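Local coordinates for protein alanine racemase (Oenococcus oeni PSU-1, PDB 3HUR) that belongs to the alanine racemase family, joining a TIM-barrel-type N-terminal domain to a C-terminal domain built largely of beta strands, at residues I6-W11 and R369-Y374; I105-L110 and V125-D130; V253-A258 and T285-Y290. All blocks are in the same frame, centred on the assembly; numbering follows the deposited sequence.

Contact 1. Residues I6-W11 and R369-Y374. With SO4 (sulfate ion), chain C; SO4 (sulfate ion), chain D.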
# COMPACT_ATOMS: atom_id res chain seq x y z
N ILE A 6 13.12 -5.40 25.12
CA ILE A 6 12.12 -4.42 24.81
C ILE A 6 11.05 -5.19 24.05
O ILE A 6 11.23 -5.55 22.88
CB ILE A 6 12.73 -3.26 23.98
CG1 ILE A 6 13.87 -2.61 24.77
CG2 ILE A 6 11.65 -2.20 23.58
CD1 ILE A 6 14.64 -1.57 24.05
N HIS A 7 9.95 -5.47 24.73
CA HIS A 7 8.85 -6.14 24.09
C HIS A 7 7.75 -5.15 23.66
O HIS A 7 6.77 -5.57 23.02
CB HIS A 7 8.29 -7.23 25.01
CG HIS A 7 9.23 -8.36 25.26
ND1 HIS A 7 9.25 -9.06 26.44
CD2 HIS A 7 10.21 -8.89 24.49
CE1 HIS A 7 10.17 -10.00 26.37
NE2 HIS A 7 10.78 -9.90 25.21
N ARG A 8 7.94 -3.87 23.97
CA ARG A 8 6.99 -2.78 23.62
C ARG A 8 7.76 -1.55 23.07
O ARG A 8 7.96 -0.56 23.78
CB ARG A 8 6.22 -2.39 24.90
CG ARG A 8 5.28 -1.20 24.80
CD ARG A 8 3.85 -1.60 24.69
NE ARG A 8 3.36 -2.45 25.78
CZ ARG A 8 2.53 -3.48 25.61
NH1 ARG A 8 2.13 -4.21 26.65
NH2 ARG A 8 2.10 -3.82 24.38
N PRO A 9 8.25 -1.65 21.83
CA PRO A 9 9.18 -0.70 21.25
C PRO A 9 8.52 0.57 20.82
O PRO A 9 9.18 1.63 20.73
CB PRO A 9 9.73 -1.41 20.03
CG PRO A 9 8.75 -2.54 19.72
CD PRO A 9 8.16 -2.90 21.06
N THR A 10 7.23 0.49 20.54
CA THR A 10 6.50 1.67 20.21
C THR A 10 5.14 1.60 20.89
O THR A 10 4.66 0.53 21.20
CB THR A 10 6.33 1.78 18.71
OG1 THR A 10 5.64 0.61 18.20
CG2 THR A 10 7.64 1.94 18.02
N TRP A 11 4.52 2.75 21.11
CA TRP A 11 3.20 2.80 21.69
C TRP A 11 2.55 4.20 21.51
O TRP A 11 3.24 5.17 21.17
CB TRP A 11 3.28 2.44 23.17
CG TRP A 11 4.07 3.37 24.00
CD1 TRP A 11 3.61 4.45 24.67
CD2 TRP A 11 5.49 3.30 24.27
NE1 TRP A 11 4.66 5.09 25.33
CE2 TRP A 11 5.82 4.40 25.08
CE3 TRP A 11 6.50 2.41 23.88
CZ2 TRP A 11 7.09 4.61 25.54
CZ3 TRP A 11 7.77 2.65 24.31
CH2 TRP A 11 8.06 3.73 25.15
N ARG A 369 -2.03 -1.02 15.36
CA ARG A 369 -1.47 -2.27 15.80
C ARG A 369 -0.64 -2.15 17.04
O ARG A 369 -0.19 -3.18 17.53
CB ARG A 369 -0.67 -2.91 14.68
CG ARG A 369 -1.61 -3.50 13.59
CD ARG A 369 -0.88 -4.08 12.40
NE ARG A 369 0.13 -3.18 11.88
CZ ARG A 369 1.30 -3.56 11.37
NH1 ARG A 369 1.63 -4.86 11.31
NH2 ARG A 369 2.16 -2.65 10.92
N ILE A 370 -0.47 -0.93 17.59
CA ILE A 370 0.29 -0.73 18.84
C ILE A 370 -0.60 -0.35 20.06
O ILE A 370 -1.72 0.11 19.92
CB ILE A 370 1.46 0.30 18.66
CG1 ILE A 370 0.98 1.74 18.64
CG2 ILE A 370 2.22 0.04 17.39
CD1 ILE A 370 2.11 2.75 18.34
N LYS A 371 -0.09 -0.57 21.26
CA LYS A 371 -0.87 -0.51 22.45
C LYS A 371 -1.04 0.93 22.88
O LYS A 371 -0.17 1.77 22.65
CB LYS A 371 -0.16 -1.29 23.56
CG LYS A 371 -0.89 -1.27 24.91
CD LYS A 371 -1.20 -2.67 25.39
CE LYS A 371 -1.85 -2.68 26.79
NZ LYS A 371 -2.49 -4.02 26.99
N ARG A 372 -2.15 1.19 23.54
CA ARG A 372 -2.38 2.46 24.14
C ARG A 372 -1.88 2.41 25.58
O ARG A 372 -2.28 1.54 26.32
CB ARG A 372 -3.88 2.79 24.09
CG ARG A 372 -4.33 3.44 22.81
CD ARG A 372 -4.01 2.67 21.57
NE ARG A 372 -4.62 3.33 20.43
CZ ARG A 372 -4.21 3.28 19.15
NH1 ARG A 372 -3.19 2.55 18.77
NH2 ARG A 372 -4.87 3.96 18.25
N ILE A 373 -0.99 3.35 25.94
CA ILE A 373 -0.48 3.52 27.28
C ILE A 373 -1.04 4.83 27.90
O ILE A 373 -1.04 5.88 27.27
CB ILE A 373 1.07 3.58 27.25
CG1 ILE A 373 1.64 2.24 26.67
CG2 ILE A 373 1.68 3.86 28.64
CD1 ILE A 373 1.08 0.95 27.25
N TYR A 374 -1.50 4.78 29.15
CA TYR A 374 -2.09 5.96 29.76
C TYR A 374 -1.13 6.60 30.75
O TYR A 374 -0.64 5.93 31.66
CB TYR A 374 -3.44 5.59 30.38
CG TYR A 374 -4.33 5.00 29.34
CD1 TYR A 374 -4.37 3.63 29.11
CD2 TYR A 374 -5.06 5.83 28.50
CE1 TYR A 374 -5.16 3.09 28.08
CE2 TYR A 374 -5.86 5.31 27.49
CZ TYR A 374 -5.91 3.97 27.27
OH TYR A 374 -6.70 3.54 26.25
S SO4 C . 0.43 0.30 11.24
O1 SO4 C . 1.82 -0.02 10.87
O2 SO4 C . -0.31 -0.60 10.33
O3 SO4 C . 0.21 0.13 12.74
O4 SO4 C . 0.15 1.71 10.95
S SO4 D . 0.65 -7.39 25.41
O1 SO4 D . 0.67 -6.75 24.11
O2 SO4 D . 1.90 -8.12 25.76
O3 SO4 D . 0.33 -6.30 26.33
O4 SO4 D . -0.48 -8.34 25.37

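Contact 2. Residues I105-L110 and V125-D130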
# COMPACT_ATOMS: atom_id res chain seq x y z
N ILE A 105 -31.93 5.81 25.06
CA ILE A 105 -32.05 5.46 23.64
C ILE A 105 -32.74 6.59 22.85
O ILE A 105 -33.38 7.46 23.43
CB ILE A 105 -32.75 4.11 23.41
CG1 ILE A 105 -34.24 4.16 23.76
CG2 ILE A 105 -32.05 2.99 24.23
CD1 ILE A 105 -34.94 2.86 23.44
N THR A 106 -32.54 6.58 21.53
CA THR A 106 -33.09 7.57 20.63
C THR A 106 -34.49 7.11 20.18
O THR A 106 -34.73 5.93 19.97
CB THR A 106 -32.19 7.82 19.40
OG1 THR A 106 -31.23 8.84 19.68
CG2 THR A 106 -32.99 8.27 18.24
N ILE A 107 -35.41 8.07 20.09
CA ILE A 107 -36.70 7.79 19.53
C ILE A 107 -36.56 8.06 18.04
O ILE A 107 -36.24 9.18 17.64
CB ILE A 107 -37.81 8.69 20.07
CG1 ILE A 107 -37.90 8.59 21.59
CG2 ILE A 107 -39.12 8.26 19.44
CD1 ILE A 107 -39.04 9.38 22.22
N PRO A 108 -36.80 7.04 17.22
CA PRO A 108 -36.49 7.17 15.83
C PRO A 108 -37.62 7.67 14.96
O PRO A 108 -37.35 8.19 13.86
CB PRO A 108 -36.15 5.73 15.44
CG PRO A 108 -37.07 4.94 16.25
CD PRO A 108 -37.08 5.64 17.58
N SER A 109 -38.86 7.48 15.42
CA SER A 109 -40.07 7.74 14.61
C SER A 109 -41.33 7.76 15.49
O SER A 109 -41.36 7.06 16.50
CB SER A 109 -40.23 6.66 13.52
OG SER A 109 -40.98 5.56 14.01
N LEU A 110 -42.36 8.49 15.07
CA LEU A 110 -43.66 8.45 15.76
C LEU A 110 -44.25 7.05 15.83
O LEU A 110 -44.75 6.63 16.88
CB LEU A 110 -44.69 9.41 15.13
CG LEU A 110 -45.99 9.61 15.95
CD1 LEU A 110 -45.70 10.28 17.27
CD2 LEU A 110 -47.04 10.40 15.18
N VAL A 125 -35.37 8.31 27.07
CA VAL A 125 -35.51 8.42 25.63
C VAL A 125 -35.07 9.78 25.19
O VAL A 125 -35.11 10.71 25.98
CB VAL A 125 -36.96 8.17 25.18
CG1 VAL A 125 -37.39 6.72 25.50
CG2 VAL A 125 -37.91 9.19 25.80
N SER A 126 -34.63 9.90 23.95
CA SER A 126 -34.19 11.15 23.38
C SER A 126 -34.92 11.35 22.09
O SER A 126 -35.06 10.44 21.30
CB SER A 126 -32.69 11.16 23.05
OG SER A 126 -31.93 11.41 24.20
N LEU A 127 -35.31 12.57 21.84
CA LEU A 127 -36.13 12.87 20.71
C LEU A 127 -35.26 13.62 19.73
O LEU A 127 -34.70 14.68 20.04
CB LEU A 127 -37.27 13.72 21.21
CG LEU A 127 -38.45 13.95 20.30
CD1 LEU A 127 -39.19 12.65 20.07
CD2 LEU A 127 -39.31 14.95 21.05
N ALA A 128 -35.11 13.04 18.56
CA ALA A 128 -34.15 13.53 17.60
C ALA A 128 -34.91 14.37 16.60
O ALA A 128 -35.89 13.91 16.03
CB ALA A 128 -33.46 12.37 16.90
N ILE A 129 -34.44 15.59 16.39
CA ILE A 129 -35.05 16.45 15.43
C ILE A 129 -34.30 16.43 14.11
O ILE A 129 -33.21 16.96 13.99
CB ILE A 129 -35.12 17.91 15.96
CG1 ILE A 129 -35.76 17.96 17.36
CG2 ILE A 129 -35.87 18.77 14.97
CD1 ILE A 129 -37.00 17.16 17.49
N ASP A 130 -34.90 15.82 13.11
CA ASP A 130 -34.35 15.86 11.76
C ASP A 130 -34.46 17.26 11.20
O ASP A 130 -35.48 17.64 10.64
CB ASP A 130 -35.10 14.89 10.84
CG ASP A 130 -34.54 14.84 9.39
OD1 ASP A 130 -33.50 15.48 9.08
OD2 ASP A 130 -35.16 14.15 8.54

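Contact 3. Residues V253-A258 and T285-Y290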
# COMPACT_ATOMS: atom_id res chain seq x y z
N VAL A 253 2.71 9.36 19.66
CA VAL A 253 3.29 8.09 19.33
C VAL A 253 4.72 8.20 19.89
O VAL A 253 5.42 9.19 19.66
CB VAL A 253 3.25 7.76 17.84
CG1 VAL A 253 3.95 6.40 17.59
CG2 VAL A 253 1.83 7.73 17.33
N CYS A 254 5.11 7.18 20.65
CA CYS A 254 6.38 7.16 21.29
C CYS A 254 7.13 5.90 20.98
O CYS A 254 6.55 4.88 20.61
CB CYS A 254 6.18 7.16 22.81
SG CYS A 254 5.38 8.56 23.45
N SER A 255 8.42 5.97 21.24
CA SER A 255 9.28 4.82 21.21
C SER A 255 10.37 5.03 22.28
O SER A 255 10.20 5.86 23.18
CB SER A 255 9.87 4.66 19.82
OG SER A 255 10.70 3.51 19.74
N GLU A 256 11.47 4.29 22.17
CA GLU A 256 12.56 4.38 23.13
C GLU A 256 13.88 4.04 22.47
O GLU A 256 13.89 3.39 21.45
CB GLU A 256 12.31 3.45 24.32
CG GLU A 256 12.38 1.97 23.98
CD GLU A 256 11.94 1.08 25.13
OE1 GLU A 256 12.57 1.11 26.18
OE2 GLU A 256 10.96 0.32 24.97
N ILE A 257 14.99 4.46 23.07
CA ILE A 257 16.31 4.18 22.54
C ILE A 257 16.62 2.71 22.81
O ILE A 257 16.61 2.31 23.96
CB ILE A 257 17.38 5.04 23.26
CG1 ILE A 257 17.20 6.52 22.97
CG2 ILE A 257 18.80 4.62 22.86
CD1 ILE A 257 18.28 7.43 23.57
N ALA A 258 16.90 1.95 21.75
CA ALA A 258 17.29 0.53 21.81
C ALA A 258 18.81 0.30 21.76
O ALA A 258 19.29 -0.75 22.17
CB ALA A 258 16.60 -0.29 20.67
N THR A 285 19.81 4.45 18.07
CA THR A 285 18.95 3.65 17.18
C THR A 285 17.57 3.40 17.83
O THR A 285 17.49 2.89 18.97
CB THR A 285 19.55 2.26 16.99
OG1 THR A 285 20.86 2.41 16.50
CG2 THR A 285 18.72 1.38 16.02
N LEU A 286 16.51 3.76 17.12
CA LEU A 286 15.16 3.66 17.65
C LEU A 286 14.48 2.52 16.91
O LEU A 286 14.69 2.35 15.72
CB LEU A 286 14.40 4.99 17.44
CG LEU A 286 15.11 6.27 17.87
CD1 LEU A 286 14.23 7.47 17.62
CD2 LEU A 286 15.57 6.27 19.33
N PRO A 287 13.68 1.72 17.61
CA PRO A 287 13.20 0.53 16.97
C PRO A 287 11.90 0.77 16.19
O PRO A 287 10.92 0.07 16.40
CB PRO A 287 13.02 -0.41 18.14
CG PRO A 287 12.53 0.50 19.24
CD PRO A 287 13.34 1.74 19.04
N PHE A 288 11.92 1.75 15.30
CA PHE A 288 10.92 1.82 14.27
C PHE A 288 11.50 2.19 12.93
O PHE A 288 12.54 2.81 12.82
CB PHE A 288 9.83 2.82 14.66
CG PHE A 288 10.34 4.17 14.99
CD1 PHE A 288 10.52 5.11 14.02
CD2 PHE A 288 10.65 4.51 16.30
CE1 PHE A 288 10.99 6.36 14.32
CE2 PHE A 288 11.10 5.78 16.62
CZ PHE A 288 11.27 6.70 15.61
N GLY A 289 10.75 1.84 11.89
CA GLY A 289 11.08 2.25 10.54
C GLY A 289 9.93 2.04 9.61
O GLY A 289 8.78 2.01 10.03
N TYR A 290 10.22 1.80 8.34
CA TYR A 290 9.17 1.79 7.33
C TYR A 290 8.21 0.64 7.43
O TYR A 290 7.26 0.64 6.67
CB TYR A 290 9.76 1.85 5.92
CG TYR A 290 10.44 3.17 5.64
CD1 TYR A 290 9.69 4.34 5.49
CD2 TYR A 290 11.82 3.26 5.50
CE1 TYR A 290 10.32 5.56 5.25
CE2 TYR A 290 12.45 4.47 5.25
CZ TYR A 290 11.71 5.61 5.12
OH TYR A 290 12.37 6.81 4.86

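Contact 1. Residues I6-W11 and R369-Y374
Side chains of Arg8, Thr10 and Trp11 pack against Ile370, Lys371 and Ile373 where strands 10-15 and 372-375 begin to run side by side, at an interface with a second subunit. No hydrogen bond joins the two segments; the backbone bonds between the strands start one step on, from Val12 to Lys371 and Ile373. At the inner end the Ile370 CD1 methyl sits against Trp11 C at 3.5 Å, while Ile370 CG2 meets Thr10 OG1 at 3.6 Å. With CG held between its backbone N and carbonyl carbon (chi1 64°), Trp11 brings CD1 to 3.6 Å from Ile373 CG1. This is a parallel pair in the mixed sheet of the C-terminal domain, bringing residues near the start of the chain beside residues near its end. Toward the second subunit, Lys371 CD lies 3.4 Å above one face of the Arg8 guanidinium, offset to its rim. That guanidinium grips the sulfate ion of chain D with two N-H groups: Arg8 NH1 reaches its O3 at 2.8 Å, almost straight at 176°, and Arg8 NH2 its O1 at 3.3 Å. Asp70 of the second subunit forms a salt bridge with Arg8 NH1, and Glu71 and Glu74 of that subunit hold Lys371 NZ.

Contact 2. Residues I105-L110 and V125-D130
The flat groups here are peptide units, the two segments having no aromatic residue; those of 105-107 and 125-127 meet at their edges, N-H to C=O. They join strands 103-107 and 123-128 in a beta-alpha-beta unit of the TIM-type barrel, with helix 110-114 on the crossover between them. Ile105, Ile107, Val125 and Leu127 occupy one face of the sheet and turn outward to the helices: Trp112 touches both isoleucines, and Ile151 of helix 141-153 covers Ile107. Thr106 and Ser126 occupy the other face, inside the barrel, where the buried Thr106 OG1 is satisfied by a hydrogen bond to Tyr163 OH and Ser126 packs on the same tyrosine. The strands run parallel in sense but twisted, their local axes 42° apart and 4.4 Å at closest approach.

On the outer face Ile107 does most of the touching. Its CG1 stands anti to its own carbonyl carbon (chi1 -57°), which brings it over Val125, with CG1 3.7 Å from Val125 CB. The delta methyl carries on between neighbours, Ile107 CD1 lying 3.8 Å from Val125 CG2 and 3.9 Å from Leu127 CD1. On the inner face Thr106 CG2 lies 4.3 Å from Ala128 CB.

Ser126 stitches the backbones together through both its amide and its carbonyl. Its N gives a bent bond of 2.8 Å to Ile105 O, whereas Ile107 N donates a straighter one to Ser126 O, 2.7 Å long with 167° at the hydrogen.

Contact 3. Residues V253-A258 and T285-Y290
One backbone hydrogen bond ties these two segments together, from Ala258 N to Thr285 O, 3.0 Å long and 157° at the hydrogen. It bridges strand 251-263 and strand 281-286.

Polar atoms against carbon come next. Ser255 OG, placed anti to the serine's backbone N (chi1 -179°), lies in the plane of the Phe288 ring at its edge, 3.6 Å from CD2, and also 3.3 Å from Pro287 CD. Its hydrogen bond goes to Pro9 O. Glu256 O faces the proline ring too, 3.0 Å from Pro287 CD; proline has no N-H to offer that carbonyl.

Apolar packing fills in the rest. Leu286 reaches over with its CD2 branch, 3.9 Å from Ile257 CA and 4.0 Å from Ile257 CG1. Ala258 CB rests 4.2 Å from Pro287 CD, and Val359 of the second subunit packs on both residues. Trp294 meets the ring of Phe288, with the two planes inclined at about 55°.

Within 285-290 the chain bends at Pro287, where Phe288 N makes a weak hydrogen bond back to Leu286 O. The arrangement is the end of an antiparallel pairing, strand 251-263 with 281-286, in the C-terminal beta domain, where an inverse gamma turn centred on Pro287 finishes the second strand.

Contacts 1 and 3 are close neighbours, their centres about 11 Å apart, in one mixed sheet of the C-terminal domain. Strand 10-15 lies between 372-375 and 251-263 there, and 281-286 follows beyond 251-263. Both also touch the second subunit, so this part of the C-terminal domain lies at the interface between the two chains. Contact 2 lies in the parallel barrel sheet of the N-terminal domain, about 41 Å from contact 1 and 48 Å from contact 3, centre to centre, across the chain's centre. Along the sequence, contact 1 closes around both others, with contact 2 ahead of contact 3: the N-terminal residues start in the beta domain before the chain builds the barrel and returns.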